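Local coordinates for tRNA nucleotidyl transferase-related protein (Thermotoga maritima, PDB 3H38) that binds ATP and CTP and, as a class II CCA-adding enzyme with magnesium as cofactor, probably adds nucleotides to tRNA 3' ends, this chain being its nucleotidyltransferase part, at residues G62-Y70 against K81-S89; D174-R183 against R216-E227. One frame throughout, in Å; residues are numbered along the deposited sequence.

In the fold
Contact 1 comes first along the chain and closes before contact 2 opens; their centres lie 28 Å apart and their nearest atoms about 10 Å, so the two do not touch. Contact 1 belongs to the head domain, where helix 64-72 packs on strand 87-92 of the mixed sheet that also carries the magnesium-binding D57 and D99. Contact 2 is mainly helix against helix: helix 177-187 runs beside helix 214-225, the latter in the probable RNA-binding region, and segment 174-183 carries D174, R177, R180 and R183, which bind ATP and CTP. R180 also pairs with D130, another nucleotide-binding residue. One contact therefore builds the catalytic sheet's flank; the other packs the nucleotide-binding segment against helix 214-225.

Contact 1. Residues G62-Y70 against K81-S89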
loop_
_atom_site.group_PDB
_atom_site.type_symbol
_atom_site.label_atom_id
_atom_site.label_comp_id
_atom_site.label_asym_id
_atom_site.label_seq_id
_atom_site.Cartn_x
_atom_site.Cartn_y
_atom_site.Cartn_z
ATOM N N GLY A 62 -13.888 22.168 -20.015
ATOM C CA GLY A 62 -15.132 22.002 -20.725
ATOM C C GLY A 62 -15.709 20.675 -20.321
ATOM O O GLY A 62 -15.288 20.118 -19.313
ATOM N N ASN A 63 -16.640 20.157 -21.118
ATOM C CA ASN A 63 -17.351 18.927 -20.791
ATOM C C ASN A 63 -16.539 17.682 -21.171
ATOM O O ASN A 63 -16.308 17.415 -22.346
ATOM C CB ASN A 63 -18.724 18.938 -21.485
ATOM C CG ASN A 63 -19.570 17.717 -21.148
ATOM O OD1 ASN A 63 -20.633 17.842 -20.530
ATOM N ND2 ASN A 63 -19.110 16.528 -21.564
ATOM N N ALA A 64 -16.104 16.929 -20.165
ATOM C CA ALA A 64 -15.274 15.742 -20.373
ATOM C C ALA A 64 -15.872 14.755 -21.383
ATOM O O ALA A 64 -15.170 14.282 -22.291
ATOM C CB ALA A 64 -14.997 15.049 -19.030
ATOM N N LEU A 65 -17.158 14.475 -21.258
ATOM C CA LEU A 65 -17.830 13.582 -22.197
ATOM C C LEU A 65 -17.866 14.068 -23.623
ATOM O O LEU A 65 -17.505 13.342 -24.501
ATOM C CB LEU A 65 -19.228 13.238 -21.737
ATOM C CG LEU A 65 -19.346 12.523 -20.408
ATOM C CD1 LEU A 65 -20.103 11.265 -20.617
ATOM C CD2 LEU A 65 -18.018 12.234 -19.814
ATOM N N GLU A 66 -18.295 15.290 -23.852
ATOM C CA GLU A 66 -18.186 15.835 -25.171
ATOM C C GLU A 66 -16.864 15.494 -25.769
ATOM O O GLU A 66 -16.786 15.088 -26.896
ATOM C CB GLU A 66 -18.197 17.338 -25.151
ATOM C CG GLU A 66 -19.450 17.990 -24.795
ATOM C CD GLU A 66 -19.456 19.395 -25.247
ATOM O OE1 GLU A 66 -19.816 20.274 -24.467
ATOM O OE2 GLU A 66 -19.092 19.625 -26.399
ATOM N N PHE A 67 -15.811 15.747 -25.023
ATOM C CA PHE A 67 -14.440 15.633 -25.514
ATOM C C PHE A 67 -14.082 14.173 -25.763
ATOM O O PHE A 67 -13.563 13.823 -26.810
ATOM C CB PHE A 67 -13.467 16.251 -24.507
ATOM C CG PHE A 67 -12.069 16.283 -24.985
ATOM C CD1 PHE A 67 -11.573 17.402 -25.626
ATOM C CD2 PHE A 67 -11.243 15.185 -24.819
ATOM C CE1 PHE A 67 -10.270 17.436 -26.098
ATOM C CE2 PHE A 67 -9.912 15.207 -25.288
ATOM C CZ PHE A 67 -9.435 16.338 -25.925
ATOM N N ALA A 68 -14.342 13.319 -24.781
ATOM C CA ALA A 68 -14.090 11.900 -24.960
ATOM C C ALA A 68 -14.837 11.381 -26.195
ATOM O O ALA A 68 -14.269 10.652 -26.996
ATOM C CB ALA A 68 -14.478 11.128 -23.707
ATOM N N GLU A 69 -16.092 11.756 -26.353
ATOM C CA GLU A 69 -16.878 11.346 -27.492
ATOM C C GLU A 69 -16.243 11.785 -28.798
ATOM O O GLU A 69 -16.097 11.023 -29.724
ATOM C CB GLU A 69 -18.289 11.910 -27.373
ATOM C CG GLU A 69 -19.277 10.998 -26.672
ATOM C CD GLU A 69 -20.415 11.743 -25.993
ATOM O OE1 GLU A 69 -20.456 12.979 -26.042
ATOM O OE2 GLU A 69 -21.299 11.096 -25.411
ATOM N N TYR A 70 -15.876 13.043 -28.853
ATOM C CA TYR A 70 -15.208 13.620 -30.008
ATOM C C TYR A 70 -13.902 12.908 -30.302
ATOM O O TYR A 70 -13.637 12.532 -31.445
ATOM C CB TYR A 70 -14.918 15.096 -29.768
ATOM C CG TYR A 70 -14.377 15.776 -30.986
ATOM C CD1 TYR A 70 -15.189 16.001 -32.088
ATOM C CD2 TYR A 70 -13.052 16.182 -31.051
ATOM C CE1 TYR A 70 -14.701 16.622 -33.220
ATOM C CE2 TYR A 70 -12.549 16.806 -32.183
ATOM C CZ TYR A 70 -13.381 17.022 -33.264
ATOM O OH TYR A 70 -12.893 17.635 -34.393
ATOM N N LYS A 81 -17.774 5.701 -19.315
ATOM C CA LYS A 81 -18.038 6.863 -18.479
ATOM C C LYS A 81 -17.629 6.481 -17.101
ATOM O O LYS A 81 -16.996 5.469 -16.914
ATOM C CB LYS A 81 -19.482 7.315 -18.468
ATOM C CG LYS A 81 -20.247 6.946 -19.684
ATOM C CD LYS A 81 -20.289 8.062 -20.674
ATOM C CE LYS A 81 -20.319 7.505 -22.066
ATOM N NZ LYS A 81 -20.936 8.444 -22.985
ATOM N N HIS A 82 -17.977 7.262 -16.109
ATOM C CA HIS A 82 -17.537 6.920 -14.786
ATOM C C HIS A 82 -18.445 7.546 -13.823
ATOM O O HIS A 82 -19.321 8.304 -14.171
ATOM C CB HIS A 82 -16.138 7.464 -14.469
ATOM C CG HIS A 82 -15.014 6.670 -15.047
ATOM N ND1 HIS A 82 -14.972 5.299 -15.012
ATOM C CD2 HIS A 82 -13.871 7.063 -15.641
ATOM C CE1 HIS A 82 -13.863 4.883 -15.585
ATOM N NE2 HIS A 82 -13.175 5.934 -15.973
ATOM N N ASP A 83 -18.236 7.188 -12.581
ATOM C CA ASP A 83 -18.898 7.850 -11.518
ATOM C C ASP A 83 -17.799 8.697 -10.906
ATOM O O ASP A 83 -17.042 8.240 -10.075
ATOM C CB ASP A 83 -19.374 6.824 -10.510
ATOM C CG ASP A 83 -20.640 6.118 -10.932
ATOM O OD1 ASP A 83 -21.677 6.769 -11.099
ATOM O OD2 ASP A 83 -20.601 4.898 -11.068
ATOM N N LYS A 84 -17.727 9.934 -11.354
ATOM C CA LYS A 84 -16.889 11.016 -10.830
ATOM C C LYS A 84 -17.492 12.189 -11.550
ATOM O O LYS A 84 -17.865 12.049 -12.687
ATOM C CB LYS A 84 -15.447 10.824 -11.184
ATOM C CG LYS A 84 -14.497 11.612 -10.319
ATOM C CD LYS A 84 -14.335 11.007 -8.961
ATOM C CE LYS A 84 -13.178 11.600 -8.250
ATOM N NZ LYS A 84 -12.034 11.495 -9.131
ATOM N N PHE A 85 -17.564 13.352 -10.939
ATOM C CA PHE A 85 -18.452 14.368 -11.429
ATOM C C PHE A 85 -18.438 14.496 -12.939
ATOM O O PHE A 85 -19.500 14.525 -13.522
ATOM C CB PHE A 85 -18.177 15.704 -10.704
ATOM C CG PHE A 85 -18.420 16.929 -11.535
ATOM C CD1 PHE A 85 -19.685 17.292 -11.906
ATOM C CD2 PHE A 85 -17.369 17.734 -11.912
ATOM C CE1 PHE A 85 -19.889 18.418 -12.650
ATOM C CE2 PHE A 85 -17.567 18.850 -12.667
ATOM C CZ PHE A 85 -18.817 19.196 -13.038
ATOM N N MET A 86 -17.284 14.504 -13.573
ATOM C CA MET A 86 -17.178 14.448 -15.031
ATOM C C MET A 86 -15.909 13.723 -15.463
ATOM O O MET A 86 -14.880 14.338 -15.698
ATOM C CB MET A 86 -17.172 15.847 -15.624
ATOM C CG MET A 86 -18.475 16.581 -15.478
ATOM S SD MET A 86 -18.876 17.433 -17.003
ATOM C CE MET A 86 -18.835 16.050 -18.151
ATOM N N THR A 87 -15.997 12.412 -15.579
ATOM C CA THR A 87 -14.814 11.608 -15.718
ATOM C C THR A 87 -15.068 10.512 -16.731
ATOM O O THR A 87 -16.128 9.869 -16.744
ATOM C CB THR A 87 -14.397 11.030 -14.355
ATOM O OG1 THR A 87 -13.751 12.057 -13.592
ATOM C CG2 THR A 87 -13.443 9.871 -14.523
ATOM N N ALA A 88 -14.095 10.315 -17.601
ATOM C CA ALA A 88 -14.245 9.327 -18.643
ATOM C C ALA A 88 -12.888 8.723 -18.863
ATOM O O ALA A 88 -11.876 9.304 -18.465
ATOM C CB ALA A 88 -14.754 9.975 -19.921
ATOM N N SER A 89 -12.872 7.549 -19.484
ATOM C CA SER A 89 -11.629 6.921 -19.904
ATOM C C SER A 89 -11.805 6.309 -21.291
ATOM O O SER A 89 -12.745 5.560 -21.518
ATOM C CB SER A 89 -11.200 5.876 -18.880
ATOM O OG SER A 89 -10.994 6.489 -17.621
#
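M86 and L65 carry most of this interface. The M86 side chain, CG anti to its carbonyl carbon (chi1 -68°) and then bent at the next two torsions, swings its methyl CE over the start of helix 64-70, 4.1 Å from A64 CB and 4.2 Å from L65 CG. N63, at the N-cap position, crosses the end of M86 at about a right angle. A64 CB also sits 3.4 Å from M86 O, bringing the helix start close to the backbone just before strand 87-92. The two L65 branches part company: CD2 rests on A88 CB at 4.0 Å, while CD1 lies against the aliphatic part of K81, whose bent chain crosses it roughly perpendicularly. K81 then carries NZ on to E69 OE2, a long salt bridge of 3.6 Å on the exposed side. A68 CB meets A88 CB at 4.0 Å, methyl against methyl, on the buried side. Helix and strand run nearly parallel, 16° apart with axes 8.0 Å from each other, the helix lying against the sheet of the head domain. There A68 and F67 also touch I100 of strand 97-102, the neighbour to which A88 is hydrogen-bonded, and F67 packs on L26 and F29 of helix 17-32.

Contact 2. Residues D174-R183 against R216-E227; sequences DPTRILRAIR and RLRQELEKILEE
Helix 177-183 and helix 216-225 lie side by side, almost parallel at 8° with axes 9.4 Å apart, and L179 fits as a knob into the hole formed by L217, E220, L221 and I224. Its CD1 meets L221 CD1 at 3.9 Å, while CB lies against I224 CD1. One turn further on, R183 CB packs on I224 CG1.

The polar flank turns on E220, whose chain bends at chi2 (-56°) and offers its carboxylate to two arginines that bind nucleotide. R180 NH2 donates to E220 OE2 at 3.2 Å; OE2 lies in the plane of the R180 guanidinium, while NH2 meets it on the syn side, tilted out of the carboxylate plane. NH1 of the same arginine pairs with D130. R183 NH1 bonds to the other oxygen, OE1, whose position is less sure, and its guanidinium lies with one face over K223 CG. K223 NZ makes a longer ion pair with E220 OE2 and bonds to Q219 OE1. A glutamine in place of E220 would probably leave R180, R183 and K223 without their shared negative charge, and R183 in particular freer to turn.

At the other end, nucleotide-binding D174 and R216 reach for each other from opposite directions, their planes 40° apart; R216 NH1 donates to D174 OD1 at 3.1 Å, approaching from above the carboxylate plane.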
loop_
_atom_site.group_PDB
_atom_site.type_symbol
_atom_site.label_atom_id
_atom_site.label_comp_id
_atom_site.label_asym_id
_atom_site.label_seq_id
_atom_site.Cartn_x
_atom_site.Cartn_y
_atom_site.Cartn_z
ATOM N N ASP A 174 -7.918 18.200 4.188
ATOM C CA ASP A 174 -7.762 16.758 3.969
ATOM C C ASP A 174 -6.539 16.200 4.718
ATOM O O ASP A 174 -5.411 16.229 4.210
ATOM C CB ASP A 174 -7.668 16.443 2.484
ATOM C CG ASP A 174 -7.675 14.964 2.220
ATOM O OD1 ASP A 174 -7.660 14.549 1.042
ATOM O OD2 ASP A 174 -7.714 14.217 3.208
ATOM N N PRO A 175 -6.762 15.701 5.942
ATOM C CA PRO A 175 -5.692 15.264 6.844
ATOM C C PRO A 175 -5.003 14.032 6.279
ATOM O O PRO A 175 -3.978 13.588 6.788
ATOM C CB PRO A 175 -6.453 14.912 8.139
ATOM C CG PRO A 175 -7.772 15.623 8.041
ATOM C CD PRO A 175 -8.089 15.560 6.570
ATOM N N THR A 176 -5.590 13.497 5.217
ATOM C CA THR A 176 -5.069 12.347 4.503
ATOM C C THR A 176 -3.689 12.701 3.904
ATOM O O THR A 176 -2.826 11.848 3.737
ATOM C CB THR A 176 -6.124 11.887 3.473
ATOM O OG1 THR A 176 -6.589 10.576 3.810
ATOM C CG2 THR A 176 -5.649 11.971 2.051
ATOM N N ARG A 177 -3.475 13.992 3.683
ATOM C CA ARG A 177 -2.240 14.514 3.132
ATOM C C ARG A 177 -1.105 14.460 4.131
ATOM O O ARG A 177 0.073 14.680 3.782
ATOM C CB ARG A 177 -2.437 15.965 2.681
ATOM C CG ARG A 177 -3.165 16.123 1.350
ATOM C CD ARG A 177 -3.807 17.531 1.211
ATOM N NE ARG A 177 -4.825 17.509 0.167
ATOM C CZ ARG A 177 -5.665 18.494 -0.128
ATOM N NH1 ARG A 177 -5.647 19.649 0.536
ATOM N NH2 ARG A 177 -6.530 18.310 -1.111
ATOM N N ILE A 178 -1.453 14.182 5.382
ATOM C CA ILE A 178 -0.430 14.035 6.403
ATOM C C ILE A 178 0.393 12.786 6.059
ATOM O O ILE A 178 1.612 12.827 6.087
ATOM C CB ILE A 178 -1.031 13.965 7.810
ATOM C CG1 ILE A 178 -1.509 15.359 8.247
ATOM C CG2 ILE A 178 -0.005 13.372 8.812
ATOM C CD1 ILE A 178 -2.424 15.332 9.466
ATOM N N LEU A 179 -0.294 11.700 5.695
ATOM C CA LEU A 179 0.341 10.429 5.351
ATOM C C LEU A 179 0.955 10.518 3.953
ATOM O O LEU A 179 2.076 10.034 3.736
ATOM C CB LEU A 179 -0.661 9.263 5.464
ATOM C CG LEU A 179 -1.207 8.978 6.891
ATOM C CD1 LEU A 179 -2.386 8.022 6.923
ATOM C CD2 LEU A 179 -0.108 8.405 7.778
ATOM N N ARG A 180 0.241 11.173 3.029
ATOM C CA ARG A 180 0.722 11.363 1.656
ATOM C C ARG A 180 2.030 12.140 1.579
ATOM O O ARG A 180 2.896 11.828 0.737
ATOM C CB ARG A 180 -0.327 12.055 0.792
ATOM C CG ARG A 180 -1.562 11.217 0.521
ATOM C CD ARG A 180 -2.649 12.035 -0.099
ATOM N NE ARG A 180 -2.231 12.498 -1.406
ATOM C CZ ARG A 180 -2.414 11.800 -2.519
ATOM N NH1 ARG A 180 -1.988 12.276 -3.694
ATOM N NH2 ARG A 180 -3.040 10.628 -2.451
ATOM N N ALA A 181 2.179 13.143 2.447
ATOM C CA ALA A 181 3.421 13.922 2.489
ATOM C C ALA A 181 4.605 13.034 2.846
ATOM O O ALA A 181 5.627 13.030 2.171
ATOM C CB ALA A 181 3.308 15.090 3.455
ATOM N N ILE A 182 4.461 12.251 3.900
ATOM C CA ILE A 182 5.521 11.331 4.255
ATOM C C ILE A 182 5.799 10.400 3.081
ATOM O O ILE A 182 6.967 10.203 2.704
ATOM C CB ILE A 182 5.154 10.539 5.529
ATOM C CG1 ILE A 182 5.181 11.467 6.746
ATOM C CG2 ILE A 182 6.069 9.341 5.721
ATOM C CD1 ILE A 182 4.074 11.178 7.715
ATOM N N ARG A 183 4.759 9.863 2.482
ATOM C CA ARG A 183 4.931 8.964 1.388
ATOM C C ARG A 183 5.731 9.482 0.233
ATOM O O ARG A 183 6.569 8.797 -0.243
ATOM C CB ARG A 183 3.627 8.397 0.893
ATOM C CG ARG A 183 3.737 7.803 -0.444
ATOM C CD ARG A 183 2.703 6.805 -0.713
ATOM N NE ARG A 183 1.404 7.424 -0.688
ATOM C CZ ARG A 183 0.749 7.830 -1.752
ATOM N NH1 ARG A 183 -0.415 8.408 -1.639
ATOM N NH2 ARG A 183 1.264 7.650 -2.927
ATOM N N ARG A 216 -10.524 6.172 4.416
ATOM C CA ARG A 216 -9.711 7.067 3.620
ATOM C C ARG A 216 -8.277 6.921 4.109
ATOM O O ARG A 216 -7.346 6.739 3.337
ATOM C CB ARG A 216 -10.232 8.506 3.727
ATOM C CG ARG A 216 -11.728 8.669 3.326
ATOM C CD ARG A 216 -12.104 10.162 3.100
ATOM N NE ARG A 216 -11.196 10.751 2.114
ATOM C CZ ARG A 216 -10.485 11.861 2.283
ATOM N NH1 ARG A 216 -9.679 12.263 1.299
ATOM N NH2 ARG A 216 -10.585 12.576 3.409
ATOM N N LEU A 217 -8.127 6.957 5.420
ATOM C CA LEU A 217 -6.850 6.792 6.075
ATOM C C LEU A 217 -6.226 5.421 5.741
ATOM O O LEU A 217 -5.026 5.321 5.451
ATOM C CB LEU A 217 -7.071 6.919 7.579
ATOM C CG LEU A 217 -6.727 8.158 8.418
ATOM C CD1 LEU A 217 -6.551 9.401 7.618
ATOM C CD2 LEU A 217 -7.758 8.342 9.532
ATOM N N ARG A 218 -7.037 4.365 5.770
ATOM C CA ARG A 218 -6.499 3.033 5.553
ATOM C C ARG A 218 -5.893 3.011 4.169
ATOM O O ARG A 218 -4.794 2.477 3.935
ATOM C CB ARG A 218 -7.595 1.967 5.691
ATOM C CG ARG A 218 -7.251 0.630 5.072
ATOM C CD ARG A 218 -8.169 -0.504 5.517
ATOM N NE ARG A 218 -7.829 -1.716 4.779
ATOM C CZ ARG A 218 -8.427 -2.896 4.932
ATOM N NH1 ARG A 218 -8.043 -3.933 4.214
ATOM N NH2 ARG A 218 -9.413 -3.039 5.790
ATOM N N GLN A 219 -6.601 3.624 3.240
ATOM C CA GLN A 219 -6.170 3.533 1.881
ATOM C C GLN A 219 -4.852 4.263 1.660
ATOM O O GLN A 219 -4.021 3.813 0.866
ATOM C CB GLN A 219 -7.239 4.050 0.927
ATOM C CG GLN A 219 -6.784 3.895 -0.510
ATOM C CD GLN A 219 -7.072 5.120 -1.348
ATOM O OE1 GLN A 219 -6.181 5.950 -1.593
ATOM N NE2 GLN A 219 -8.325 5.251 -1.790
ATOM N N GLU A 220 -4.648 5.384 2.346
ATOM C CA GLU A 220 -3.368 6.074 2.231
ATOM C C GLU A 220 -2.294 5.241 2.946
ATOM O O GLU A 220 -1.107 5.281 2.607
ATOM C CB GLU A 220 -3.448 7.495 2.795
ATOM C CG GLU A 220 -4.254 8.480 1.920
ATOM C CD GLU A 220 -3.758 8.587 0.469
ATOM O OE1 GLU A 220 -2.536 8.558 0.249
ATOM O OE2 GLU A 220 -4.594 8.701 -0.458
ATOM N N LEU A 221 -2.732 4.462 3.925
ATOM C CA LEU A 221 -1.831 3.564 4.624
ATOM C C LEU A 221 -1.371 2.427 3.736
ATOM O O LEU A 221 -0.181 2.155 3.668
ATOM C CB LEU A 221 -2.480 3.019 5.892
ATOM C CG LEU A 221 -1.844 3.376 7.242
ATOM C CD1 LEU A 221 -0.808 4.482 7.144
ATOM C CD2 LEU A 221 -2.923 3.729 8.276
ATOM N N GLU A 222 -2.297 1.750 3.061
ATOM C CA GLU A 222 -1.878 0.654 2.191
ATOM C C GLU A 222 -0.905 1.210 1.158
ATOM O O GLU A 222 0.094 0.581 0.795
ATOM C CB GLU A 222 -3.084 -0.028 1.536
ATOM C CG GLU A 222 -3.871 -0.917 2.494
ATOM C CD GLU A 222 -5.376 -0.872 2.280
ATOM O OE1 GLU A 222 -5.887 0.127 1.707
ATOM O OE2 GLU A 222 -6.059 -1.835 2.707
ATOM N N LYS A 223 -1.183 2.398 0.687
ATOM C CA LYS A 223 -0.378 3.028 -0.322
ATOM C C LYS A 223 1.027 3.302 0.144
ATOM O O LYS A 223 1.959 2.988 -0.535
ATOM C CB LYS A 223 -1.028 4.328 -0.727
ATOM C CG LYS A 223 -1.344 4.491 -2.146
ATOM C CD LYS A 223 -2.530 5.370 -2.180
ATOM C CE LYS A 223 -2.937 5.768 -3.542
ATOM N NZ LYS A 223 -3.925 6.872 -3.427
ATOM N N ILE A 224 1.172 3.843 1.331
ATOM C CA ILE A 224 2.486 3.867 1.981
ATOM C C ILE A 224 3.157 2.478 1.993
ATOM O O ILE A 224 4.338 2.347 1.666
ATOM C CB ILE A 224 2.412 4.359 3.427
ATOM C CG1 ILE A 224 2.520 5.882 3.466
ATOM C CG2 ILE A 224 3.551 3.751 4.239
ATOM C CD1 ILE A 224 2.114 6.461 4.794
ATOM N N LEU A 225 2.399 1.442 2.345
ATOM C CA LEU A 225 2.989 0.112 2.477
ATOM C C LEU A 225 3.524 -0.406 1.159
ATOM O O LEU A 225 4.493 -1.152 1.135
ATOM C CB LEU A 225 1.992 -0.875 3.097
ATOM C CG LEU A 225 1.606 -0.346 4.483
ATOM C CD1 LEU A 225 0.793 -1.321 5.333
ATOM C CD2 LEU A 225 2.870 0.101 5.200
ATOM N N GLU A 226 2.927 0.017 0.076
ATOM C CA GLU A 226 3.368 -0.427 -1.211
ATOM C C GLU A 226 4.452 0.452 -1.781
ATOM O O GLU A 226 4.892 0.221 -2.858
ATOM C CB GLU A 226 2.199 -0.518 -2.200
ATOM C CG GLU A 226 1.144 -1.555 -1.919
ATOM C CD GLU A 226 1.645 -2.746 -1.154
ATOM O OE1 GLU A 226 1.123 -3.015 -0.070
ATOM O OE2 GLU A 226 2.539 -3.433 -1.649
ATOM N N GLU A 227 4.836 1.492 -1.066
ATOM C CA GLU A 227 5.900 2.369 -1.545
ATOM C C GLU A 227 7.259 1.680 -1.375
ATOM O O GLU A 227 7.340 0.521 -0.959
ATOM C CB GLU A 227 5.857 3.716 -0.816
ATOM C CG GLU A 227 6.755 4.811 -1.418
ATOM C CD GLU A 227 6.591 4.923 -2.918
ATOM O OE1 GLU A 227 5.458 5.285 -3.337
ATOM O OE2 GLU A 227 7.581 4.634 -3.661
#